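Side-chain contacts in cocosin 1 acidic chain (Cocos nucifera, PDB 5WPW), which serves as a seed storage protein, a hexameric 11S globulin of the cupin superfamily that acts as a nutrient reservoir: residues G318-A323 against T329-E334; D25-D30 against G338-V343; V291-Y294 against M298-P301; E32-R35 against S40-R43. The protein carries 2 engineered substitutions. One frame throughout, in Å; residues are numbered along the deposited sequence.

Contact 1 of 4, residues G318-A323 against T329-E334; sequences GRVEVA and TVFDGE
A beta hairpin of the C-terminal cupin domain pairs 318-323 with 329-334, and a salt bridge joins Arg319 to Asp332 across it. The arginine grips the carboxylate side-on: NE lies 2.8 Å and NH2 2.6 Å from the same oxygen, Asp332 OD1. That oxygen sits in the guanidinium plane, while the two flat groups are turned 72° apart. A bend at chi2 (80°) folds the arginine chain back over its partner strand, so that Gly333 CA lies 3.5 Å above the middle of the guanidinium. Asp332 and Glu321 run side by side with stacked carboxylates, Asp332 OD2 and Glu321 OE2 3.8 Å apart, a closeness of like charge that the Arg319 salt bridge and the bond from Ser184 N of a second subunit to Glu321 OE2 would partly offset. The strands are antiparallel, and a classic beta bulge interrupts their ladder where Val330 and Phe331 both face Val322. There Val322 O takes the Val330 N-H at 2.9 Å and, more weakly, that of Phe331, and Val322 CG1 meets Val330 CG2 at 3.6 Å. Val320, Val322 and Phe331 occupy the other face, where Val320 CB lies 4.1 Å from Phe331 CE2.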
loop_
_atom_site.group_PDB
_atom_site.type_symbol
_atom_site.label_atom_id
_atom_site.label_comp_id
_atom_site.label_asym_id
_atom_site.label_seq_id
_atom_site.Cartn_x
_atom_site.Cartn_y
_atom_site.Cartn_z
ATOM N N GLY A 318 31.609 24.397 -15.171
ATOM C CA GLY A 318 30.469 24.589 -16.042
ATOM C C GLY A 318 29.679 25.828 -15.699
ATOM O O GLY A 318 29.768 26.368 -14.595
ATOM N N ARG A 319 28.918 26.287 -16.682
ATOM C CA ARG A 319 28.003 27.404 -16.528
ATOM C C ARG A 319 26.627 26.878 -16.135
ATOM O O ARG A 319 26.076 26.017 -16.825
ATOM C CB ARG A 319 27.878 28.187 -17.836
ATOM C CG ARG A 319 27.206 29.530 -17.691
ATOM C CD ARG A 319 28.220 30.511 -17.149
ATOM N NE ARG A 319 27.650 31.813 -16.817
ATOM C CZ ARG A 319 28.340 32.778 -16.216
ATOM N NH1 ARG A 319 29.610 32.565 -15.884
ATOM N NH2 ARG A 319 27.767 33.949 -15.950
ATOM N N VAL A 320 26.080 27.398 -15.044
ATOM C CA VAL A 320 24.704 27.115 -14.631
ATOM C C VAL A 320 23.906 28.411 -14.675
ATOM O O VAL A 320 24.332 29.434 -14.128
ATOM C CB VAL A 320 24.639 26.499 -13.221
ATOM C CG1 VAL A 320 23.189 26.062 -12.898
ATOM C CG2 VAL A 320 25.584 25.344 -13.110
ATOM N N GLU A 321 22.739 28.364 -15.309
ATOM C CA GLU A 321 21.782 29.448 -15.232
ATOM C C GLU A 321 20.488 28.928 -14.626
ATOM O O GLU A 321 20.000 27.869 -15.027
ATOM C CB GLU A 321 21.529 30.037 -16.596
ATOM C CG GLU A 321 22.772 30.694 -17.159
ATOM C CD GLU A 321 22.500 31.309 -18.498
ATOM O OE1 GLU A 321 23.298 31.083 -19.427
ATOM O OE2 GLU A 321 21.473 32.004 -18.617
ATOM N N VAL A 322 19.950 29.671 -13.673
ATOM C CA VAL A 322 18.706 29.320 -13.002
ATOM C C VAL A 322 17.743 30.492 -13.123
ATOM O O VAL A 322 18.134 31.644 -12.914
ATOM C CB VAL A 322 18.976 28.949 -11.527
ATOM C CG1 VAL A 322 17.650 28.574 -10.820
ATOM C CG2 VAL A 322 19.969 27.822 -11.455
ATOM N N ALA A 323 16.484 30.202 -13.471
ATOM C CA ALA A 323 15.416 31.189 -13.615
ATOM C C ALA A 323 14.274 30.877 -12.642
ATOM O O ALA A 323 13.953 29.705 -12.422
ATOM C CB ALA A 323 14.866 31.201 -15.047
ATOM N N THR A 329 16.670 36.109 -13.729
ATOM C CA THR A 329 17.854 35.266 -13.624
ATOM C C THR A 329 18.315 35.280 -12.177
ATOM O O THR A 329 18.803 36.301 -11.693
ATOM C CB THR A 329 18.971 35.769 -14.537
ATOM O OG1 THR A 329 18.488 35.902 -15.876
ATOM C CG2 THR A 329 20.124 34.794 -14.523
ATOM N N VAL A 330 18.160 34.165 -11.467
ATOM C CA VAL A 330 18.571 34.133 -10.066
ATOM C C VAL A 330 19.951 33.520 -9.875
ATOM O O VAL A 330 20.500 33.586 -8.761
ATOM C CB VAL A 330 17.516 33.417 -9.195
ATOM C CG1 VAL A 330 16.212 34.191 -9.235
ATOM C CG2 VAL A 330 17.287 31.984 -9.685
ATOM N N PHE A 331 20.530 32.936 -10.918
ATOM C CA PHE A 331 21.917 32.516 -10.903
ATOM C C PHE A 331 22.409 32.490 -12.339
ATOM O O PHE A 331 21.673 32.117 -13.256
ATOM C CB PHE A 331 22.104 31.139 -10.238
ATOM C CG PHE A 331 23.550 30.773 -9.990
ATOM C CD1 PHE A 331 24.263 31.364 -8.961
ATOM C CD2 PHE A 331 24.188 29.838 -10.788
ATOM C CE1 PHE A 331 25.599 31.032 -8.735
ATOM C CE2 PHE A 331 25.523 29.505 -10.566
ATOM C CZ PHE A 331 26.226 30.113 -9.532
ATOM N N ASP A 332 23.663 32.891 -12.523
ATOM C CA ASP A 332 24.286 32.881 -13.841
ATOM C C ASP A 332 25.791 32.916 -13.558
ATOM O O ASP A 332 26.390 33.988 -13.492
ATOM C CB ASP A 332 23.836 34.057 -14.682
ATOM C CG ASP A 332 24.316 33.973 -16.123
ATOM O OD1 ASP A 332 25.313 33.259 -16.402
ATOM O OD2 ASP A 332 23.687 34.635 -16.981
ATOM N N GLY A 333 26.367 31.742 -13.343
ATOM C CA GLY A 333 27.751 31.692 -12.923
ATOM C C GLY A 333 28.347 30.350 -13.259
ATOM O O GLY A 333 27.670 29.443 -13.747
ATOM N N GLU A 334 29.644 30.248 -12.999
ATOM C CA GLU A 334 30.366 29.006 -13.160
ATOM C C GLU A 334 30.176 28.167 -11.903
ATOM O O GLU A 334 29.723 28.654 -10.870
ATOM C CB GLU A 334 31.852 29.301 -13.435
ATOM C CG GLU A 334 32.762 28.092 -13.724
ATOM C CD GLU A 334 34.201 28.480 -14.117
ATOM O OE1 GLU A 334 35.048 28.666 -13.209
ATOM O OE2 GLU A 334 34.491 28.558 -15.332
#

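Contact 2 of 4, residues D25-D30 against G338-V343; sequences DYFDED and GQLLIV
Phe27 and Leu340, from the two cupin domains of the chain, meet with their side chains aslant, and one leucine methyl, CD1, lies over a face of the aromatic ring. Leu340 CD1 stands 4.1 Å from the ring centroid, 16° off the ring normal, a CH-pi contact displaced from the centre toward the rim. Its closest carbons on the ring are CE2 and CZ. Leu340 CB comes in obliquely past the rim, 3.6 Å from Phe27 CE2. A Leu340 chi1 of 179° carries CG, and with it CD1, out over the ring. Gly338 O comes in at the ring edge, near its plane, but at 4.5 Å from Phe27 CZ it adds little. No hydrogen bond crosses this contact; it is apolar and buried. Beyond Phe27 the chain turns: Asp30 N donates to Asp28 OD1 at 3.0 Å, an Asx turn leading toward helix 32-37. Phe34 of that helix touches both Phe27 and Leu340, as does Thr41 of strand 40-46, while Ile310 of strand 309-314 packs against Leu340 from within the C-terminal domain.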
loop_
_atom_site.group_PDB
_atom_site.type_symbol
_atom_site.label_atom_id
_atom_site.label_comp_id
_atom_site.label_asym_id
_atom_site.label_seq_id
_atom_site.Cartn_x
_atom_site.Cartn_y
_atom_site.Cartn_z
ATOM N N ASP A 25 33.961 19.695 7.121
ATOM C CA ASP A 25 33.592 21.018 6.635
ATOM C C ASP A 25 32.081 21.150 6.713
ATOM O O ASP A 25 31.365 20.270 6.237
ATOM C CB ASP A 25 34.046 21.218 5.189
ATOM C CG ASP A 25 35.522 21.057 5.022
ATOM O OD1 ASP A 25 36.238 21.325 6.015
ATOM O OD2 ASP A 25 35.969 20.636 3.937
ATOM N N TYR A 26 31.594 22.218 7.325
ATOM C CA TYR A 26 30.155 22.421 7.453
ATOM C C TYR A 26 29.711 23.565 6.542
ATOM O O TYR A 26 30.229 24.683 6.645
ATOM C CB TYR A 26 29.756 22.702 8.904
ATOM C CG TYR A 26 30.138 21.624 9.908
ATOM C CD1 TYR A 26 31.442 21.534 10.394
ATOM C CD2 TYR A 26 29.196 20.718 10.397
ATOM C CE1 TYR A 26 31.801 20.564 11.325
ATOM C CE2 TYR A 26 29.544 19.737 11.334
ATOM C CZ TYR A 26 30.855 19.668 11.792
ATOM O OH TYR A 26 31.245 18.712 12.723
ATOM N N PHE A 27 28.754 23.290 5.656
ATOM C CA PHE A 27 28.041 24.389 5.014
ATOM C C PHE A 27 27.052 24.981 6.009
ATOM O O PHE A 27 26.649 24.329 6.972
ATOM C CB PHE A 27 27.311 23.927 3.752
ATOM C CG PHE A 27 28.211 23.384 2.671
ATOM C CD1 PHE A 27 28.793 22.139 2.792
ATOM C CD2 PHE A 27 28.437 24.117 1.503
ATOM C CE1 PHE A 27 29.605 21.635 1.788
ATOM C CE2 PHE A 27 29.239 23.622 0.497
ATOM C CZ PHE A 27 29.829 22.373 0.646
ATOM N N ASP A 28 26.668 26.241 5.789
ATOM C CA ASP A 28 25.881 26.963 6.785
ATOM C C ASP A 28 24.397 26.650 6.599
ATOM O O ASP A 28 23.757 27.167 5.681
ATOM C CB ASP A 28 26.126 28.467 6.715
ATOM C CG ASP A 28 25.300 29.237 7.737
ATOM O OD1 ASP A 28 24.795 28.622 8.701
ATOM O OD2 ASP A 28 25.142 30.462 7.578
ATOM N N GLU A 29 23.838 25.842 7.502
ATOM C CA GLU A 29 22.434 25.465 7.397
ATOM C C GLU A 29 21.496 26.633 7.659
ATOM O O GLU A 29 20.290 26.505 7.419
ATOM C CB GLU A 29 22.136 24.312 8.362
ATOM C CG GLU A 29 22.652 24.529 9.779
ATOM C CD GLU A 29 21.949 23.639 10.808
ATOM O OE1 GLU A 29 22.011 22.387 10.690
ATOM O OE2 GLU A 29 21.322 24.196 11.738
ATOM N N ASP A 30 22.021 27.765 8.142
ATOM C CA ASP A 30 21.237 28.970 8.369
ATOM C C ASP A 30 21.200 29.892 7.157
ATOM O O ASP A 30 20.425 30.854 7.150
ATOM C CB ASP A 30 21.785 29.724 9.583
ATOM C CG ASP A 30 21.377 29.078 10.896
ATOM O OD1 ASP A 30 20.289 29.422 11.411
ATOM O OD2 ASP A 30 22.137 28.226 11.412
ATOM N N GLY A 338 34.171 21.357 -5.660
ATOM C CA GLY A 338 34.005 21.705 -4.263
ATOM C C GLY A 338 32.902 22.691 -3.967
ATOM O O GLY A 338 32.649 22.971 -2.789
ATOM N N GLN A 339 32.223 23.214 -4.985
ATOM C CA GLN A 339 31.156 24.179 -4.774
ATOM C C GLN A 339 29.784 23.523 -4.854
ATOM O O GLN A 339 29.574 22.534 -5.563
ATOM C CB GLN A 339 31.234 25.307 -5.797
ATOM C CG GLN A 339 32.641 25.858 -5.921
ATOM C CD GLN A 339 32.695 27.115 -6.733
ATOM O OE1 GLN A 339 32.089 27.209 -7.789
ATOM N NE2 GLN A 339 33.431 28.102 -6.238
ATOM N N LEU A 340 28.845 24.156 -4.187
ATOM C CA LEU A 340 27.508 23.627 -3.996
ATOM C C LEU A 340 26.496 24.666 -4.438
ATOM O O LEU A 340 26.684 25.869 -4.217
ATOM C CB LEU A 340 27.298 23.254 -2.539
ATOM C CG LEU A 340 25.951 22.694 -2.111
ATOM C CD1 LEU A 340 26.169 21.666 -1.020
ATOM C CD2 LEU A 340 25.086 23.826 -1.614
ATOM N N LEU A 341 25.409 24.197 -5.042
ATOM C CA LEU A 341 24.353 25.082 -5.515
ATOM C C LEU A 341 23.023 24.416 -5.216
ATOM O O LEU A 341 22.803 23.281 -5.640
ATOM C CB LEU A 341 24.461 25.342 -7.023
ATOM C CG LEU A 341 23.435 26.281 -7.652
ATOM C CD1 LEU A 341 23.617 27.693 -7.078
ATOM C CD2 LEU A 341 23.512 26.291 -9.207
ATOM N N ILE A 342 22.134 25.131 -4.542
ATOM C CA ILE A 342 20.763 24.663 -4.343
ATOM C C ILE A 342 19.867 25.226 -5.439
ATOM O O ILE A 342 19.741 26.446 -5.596
ATOM C CB ILE A 342 20.235 25.064 -2.965
ATOM C CG1 ILE A 342 21.295 24.846 -1.884
ATOM C CG2 ILE A 342 18.941 24.299 -2.656
ATOM C CD1 ILE A 342 21.514 23.442 -1.522
ATOM N N VAL A 343 19.191 24.341 -6.163
ATOM C CA VAL A 343 18.205 24.761 -7.146
ATOM C C VAL A 343 16.825 24.434 -6.579
ATOM O O VAL A 343 16.478 23.254 -6.417
ATOM C CB VAL A 343 18.452 24.098 -8.504
ATOM C CG1 VAL A 343 17.503 24.650 -9.578
ATOM C CG2 VAL A 343 19.951 24.326 -8.927
#

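Contact 3 of 4, residues V291-Y294 against M298-P301; sequences VVLY and MVSP
Strands 291-293 and 298-301 run at 116° to each other, their axes no closer than 8.4 Å, and no backbone hydrogen bond joins them. Side chains bridge the gap instead. Leu293 and Val299 cross at about a right angle, and a single methyl, Val299 CG2, meets both ends of the leucine fork, 3.7 Å from Leu293 CD1 and 3.8 Å from Leu293 CD2. With Val299 CG1 opposite the backbone N (chi1 -174°), CG2 stands beside that N and faces Leu293. Val291, two residues earlier on the same side of its strand, reaches the same methyl tip to tip, its CG1 lying 4.1 Å from Val299 CG2. Leu293 CD2 also rests 3.8 Å from Met298 O, a van der Waals contact. The side chain of Met298 leaves in another direction, to Arg352 and Phe414 and to Leu187 of a second subunit. Ala353 and Ile413 add to the packing round Leu293. The two strands belong to different sheets, 287-293 pairing with 357-364 and 298-304 with 348-354. Two antiparallel sheets closing on an apolar core are characteristic of the cupin beta-barrel; here the chain passes from one sheet to the other of the C-terminal domain.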
loop_
_atom_site.group_PDB
_atom_site.type_symbol
_atom_site.label_atom_id
_atom_site.label_comp_id
_atom_site.label_asym_id
_atom_site.label_seq_id
_atom_site.Cartn_x
_atom_site.Cartn_y
_atom_site.Cartn_z
ATOM N N VAL A 291 25.654 13.339 -12.806
ATOM C CA VAL A 291 25.697 13.946 -14.135
ATOM C C VAL A 291 27.159 14.125 -14.523
ATOM O O VAL A 291 27.927 14.745 -13.784
ATOM C CB VAL A 291 24.957 15.293 -14.177
ATOM C CG1 VAL A 291 25.008 15.908 -15.562
ATOM C CG2 VAL A 291 23.512 15.125 -13.719
ATOM N N VAL A 292 27.539 13.603 -15.686
ATOM C CA VAL A 292 28.896 13.785 -16.216
ATOM C C VAL A 292 28.741 14.314 -17.639
ATOM O O VAL A 292 28.264 13.589 -18.515
ATOM C CB VAL A 292 29.714 12.493 -16.206
ATOM C CG1 VAL A 292 31.013 12.678 -17.046
ATOM C CG2 VAL A 292 30.035 12.055 -14.766
ATOM N N LEU A 293 29.111 15.577 -17.852
ATOM C CA LEU A 293 28.981 16.264 -19.128
ATOM C C LEU A 293 30.355 16.322 -19.791
ATOM O O LEU A 293 31.338 16.716 -19.150
ATOM C CB LEU A 293 28.453 17.682 -18.929
ATOM C CG LEU A 293 26.956 17.878 -18.693
ATOM C CD1 LEU A 293 26.678 19.340 -18.443
ATOM C CD2 LEU A 293 26.197 17.394 -19.908
ATOM N N TYR A 294 30.430 15.874 -21.040
ATOM C CA TYR A 294 31.660 15.941 -21.818
ATOM C C TYR A 294 31.850 17.371 -22.324
ATOM O O TYR A 294 30.966 18.219 -22.185
ATOM C CB TYR A 294 31.610 14.950 -22.982
ATOM C CG TYR A 294 31.449 13.486 -22.601
ATOM C CD1 TYR A 294 31.815 13.017 -21.335
ATOM C CD2 TYR A 294 30.929 12.572 -23.516
ATOM C CE1 TYR A 294 31.671 11.679 -21.001
ATOM C CE2 TYR A 294 30.776 11.245 -23.196
ATOM C CZ TYR A 294 31.142 10.800 -21.937
ATOM O OH TYR A 294 30.982 9.472 -21.638
ATOM N N MET A 298 25.608 20.109 -22.920
ATOM C CA MET A 298 24.541 20.786 -22.208
ATOM C C MET A 298 23.597 19.777 -21.580
ATOM O O MET A 298 23.350 18.704 -22.143
ATOM C CB MET A 298 23.748 21.680 -23.153
ATOM C CG MET A 298 24.462 22.938 -23.558
ATOM S SD MET A 298 23.253 24.206 -23.925
ATOM C CE MET A 298 22.062 23.835 -22.632
ATOM N N VAL A 299 23.084 20.130 -20.408
ATOM C CA VAL A 299 21.858 19.544 -19.899
ATOM C C VAL A 299 20.704 20.441 -20.339
ATOM O O VAL A 299 20.708 21.646 -20.069
ATOM C CB VAL A 299 21.895 19.384 -18.372
ATOM C CG1 VAL A 299 20.654 18.635 -17.909
ATOM C CG2 VAL A 299 23.122 18.609 -17.946
ATOM N N SER A 300 19.740 19.847 -21.029
ATOM C CA SER A 300 18.547 20.535 -21.497
ATOM C C SER A 300 17.932 21.378 -20.381
ATOM O O SER A 300 17.925 20.950 -19.215
ATOM C CB SER A 300 17.537 19.494 -21.994
ATOM O OG SER A 300 16.397 20.079 -22.612
ATOM N N PRO A 301 17.442 22.581 -20.687
ATOM C CA PRO A 301 16.676 23.349 -19.695
ATOM C C PRO A 301 15.552 22.506 -19.110
ATOM O O PRO A 301 14.849 21.793 -19.824
ATOM C CB PRO A 301 16.127 24.534 -20.502
ATOM C CG PRO A 301 17.055 24.670 -21.646
ATOM C CD PRO A 301 17.562 23.298 -21.969
#

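Contact 4 of 4, residues E32-R35 against S40-R43; sequences EQFR and STIR
Phe34 touches Thr41 and Ser40 across a short return of the chain, from helix 32-37 to the start of strand 40-46. Walking along the helix, Glu32 begins the segment on its exposed side. Gln33 turns to another part of the chain: its OE1 accepts from Asn9 N, and its backbone N donates to Asn31 OD1 just before the helix. Phe34 follows and carries the whole contact. Its CB points toward the strand, and with CG anti to the carbonyl carbon (chi1 -87°) the ring is carried out to Thr41, the two side chains meeting at about a right angle. Thr41 OG1 lies at the ring edge, in the ring plane, 3.2 Å from Phe34 CE1 and 3.6 Å from Phe34 CZ. The same two ring carbons are each 3.7 Å from Thr41 CB. Nearer the root of the ring, Phe34 CD1 passes 4.3 Å from Ser40 CA. The CB of Ser40 points away from the helix, and its OG is bonded to Glu29 OE1. Arg35 closes the segment and heads off to form a salt bridge with Glu2. Around the aromatic ring stand Leu11, Phe27 and Leu340, the last from the C-terminal cupin domain. Chemically, the threonine hydroxyl has no hydrogen-bonding partner anywhere in the model, and an aromatic C-H edge is a poor substitute for one. The weakly positive ring hydrogens facing OG1 probably offset part of the cost of burying it, and the remaining touches are van der Waals.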
loop_
_atom_site.group_PDB
_atom_site.type_symbol
_atom_site.label_atom_id
_atom_site.label_comp_id
_atom_site.label_asym_id
_atom_site.label_seq_id
_atom_site.Cartn_x
_atom_site.Cartn_y
_atom_site.Cartn_z
ATOM N N GLU A 32 19.966 31.210 3.698
ATOM C CA GLU A 32 18.591 31.196 3.197
ATOM C C GLU A 32 18.343 30.022 2.257
ATOM O O GLU A 32 17.262 29.423 2.266
ATOM C CB GLU A 32 18.274 32.507 2.479
ATOM C CG GLU A 32 17.550 33.556 3.311
ATOM C CD GLU A 32 17.251 34.817 2.510
ATOM O OE1 GLU A 32 16.979 34.697 1.292
ATOM O OE2 GLU A 32 17.295 35.926 3.091
ATOM N N GLN A 33 19.327 29.688 1.428
ATOM C CA GLN A 33 19.136 28.641 0.434
ATOM C C GLN A 33 19.025 27.263 1.079
ATOM O O GLN A 33 18.210 26.434 0.647
ATOM C CB GLN A 33 20.280 28.705 -0.574
ATOM C CG GLN A 33 20.527 30.138 -0.981
ATOM C CD GLN A 33 21.644 30.291 -1.973
ATOM O OE1 GLN A 33 21.460 30.060 -3.166
ATOM N NE2 GLN A 33 22.811 30.696 -1.487
ATOM N N PHE A 34 19.835 27.003 2.111
ATOM C CA PHE A 34 19.690 25.788 2.905
ATOM C C PHE A 34 18.382 25.791 3.679
ATOM O O PHE A 34 17.713 24.758 3.796
ATOM C CB PHE A 34 20.865 25.659 3.869
ATOM C CG PHE A 34 22.037 24.970 3.279
ATOM C CD1 PHE A 34 21.977 23.623 2.992
ATOM C CD2 PHE A 34 23.194 25.660 3.004
ATOM C CE1 PHE A 34 23.050 22.978 2.437
ATOM C CE2 PHE A 34 24.266 25.022 2.453
ATOM C CZ PHE A 34 24.195 23.676 2.169
ATOM N N ARG A 35 18.008 26.943 4.228
ATOM C CA ARG A 35 16.728 27.037 4.906
ATOM C C ARG A 35 15.566 26.881 3.925
ATOM O O ARG A 35 14.537 26.305 4.279
ATOM C CB ARG A 35 16.637 28.359 5.677
ATOM C CG ARG A 35 17.245 28.283 7.088
ATOM C CD ARG A 35 16.909 29.508 7.932
ATOM N NE ARG A 35 17.547 30.717 7.414
ATOM C CZ ARG A 35 17.883 31.772 8.155
ATOM N NH1 ARG A 35 17.647 31.778 9.464
ATOM N NH2 ARG A 35 18.464 32.824 7.581
ATOM N N SER A 40 20.757 20.299 5.671
ATOM C CA SER A 40 22.103 20.641 6.114
ATOM C C SER A 40 23.094 19.770 5.354
ATOM O O SER A 40 22.827 18.589 5.109
ATOM C CB SER A 40 22.285 20.411 7.627
ATOM O OG SER A 40 21.159 20.874 8.352
ATOM N N THR A 41 24.248 20.334 4.994
ATOM C CA THR A 41 25.251 19.621 4.211
ATOM C C THR A 41 26.582 19.667 4.949
ATOM O O THR A 41 26.918 20.674 5.588
ATOM C CB THR A 41 25.420 20.217 2.796
ATOM O OG1 THR A 41 24.210 20.051 2.040
ATOM C CG2 THR A 41 26.542 19.516 2.037
ATOM N N ILE A 42 27.307 18.560 4.913
ATOM C CA ILE A 42 28.645 18.507 5.481
ATOM C C ILE A 42 29.542 17.745 4.522
ATOM O O ILE A 42 29.102 16.840 3.804
ATOM C CB ILE A 42 28.675 17.870 6.893
ATOM C CG1 ILE A 42 28.557 16.354 6.821
ATOM C CG2 ILE A 42 27.590 18.439 7.788
ATOM C CD1 ILE A 42 28.388 15.703 8.194
ATOM N N ARG A 43 30.804 18.147 4.483
ATOM C CA ARG A 43 31.837 17.423 3.765
ATOM C C ARG A 43 32.860 16.924 4.777
ATOM O O ARG A 43 33.271 17.671 5.664
ATOM C CB ARG A 43 32.531 18.304 2.713
ATOM C CG ARG A 43 33.579 17.536 1.903
ATOM C CD ARG A 43 34.573 18.460 1.212
ATOM N NE ARG A 43 33.919 19.259 0.186
ATOM C CZ ARG A 43 34.173 20.542 -0.034
ATOM N NH1 ARG A 43 35.076 21.169 0.706
ATOM N NH2 ARG A 43 33.510 21.203 -0.982
#

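From the N terminus, contact 2 opens first at 25-30, and contact 4 soon follows, closing the short turn from helix 32-37 into strand 40-46. Their centres lie only 5 Å apart, and Phe27 N probably bonds to Thr41 O. The chain then completes the N-terminal cupin domain and enters the second, where contact 3 closes a tight loop between two sheets and contact 1 closes a hairpin further on. Only at 338-343 does contact 2 shut, spanning all three others and tying the domains together. Strand 340-343 also links contacts 1 and 2, since Leu341 packs on Val320 and Phe331. Contacts 1 and 3 both reach a second subunit.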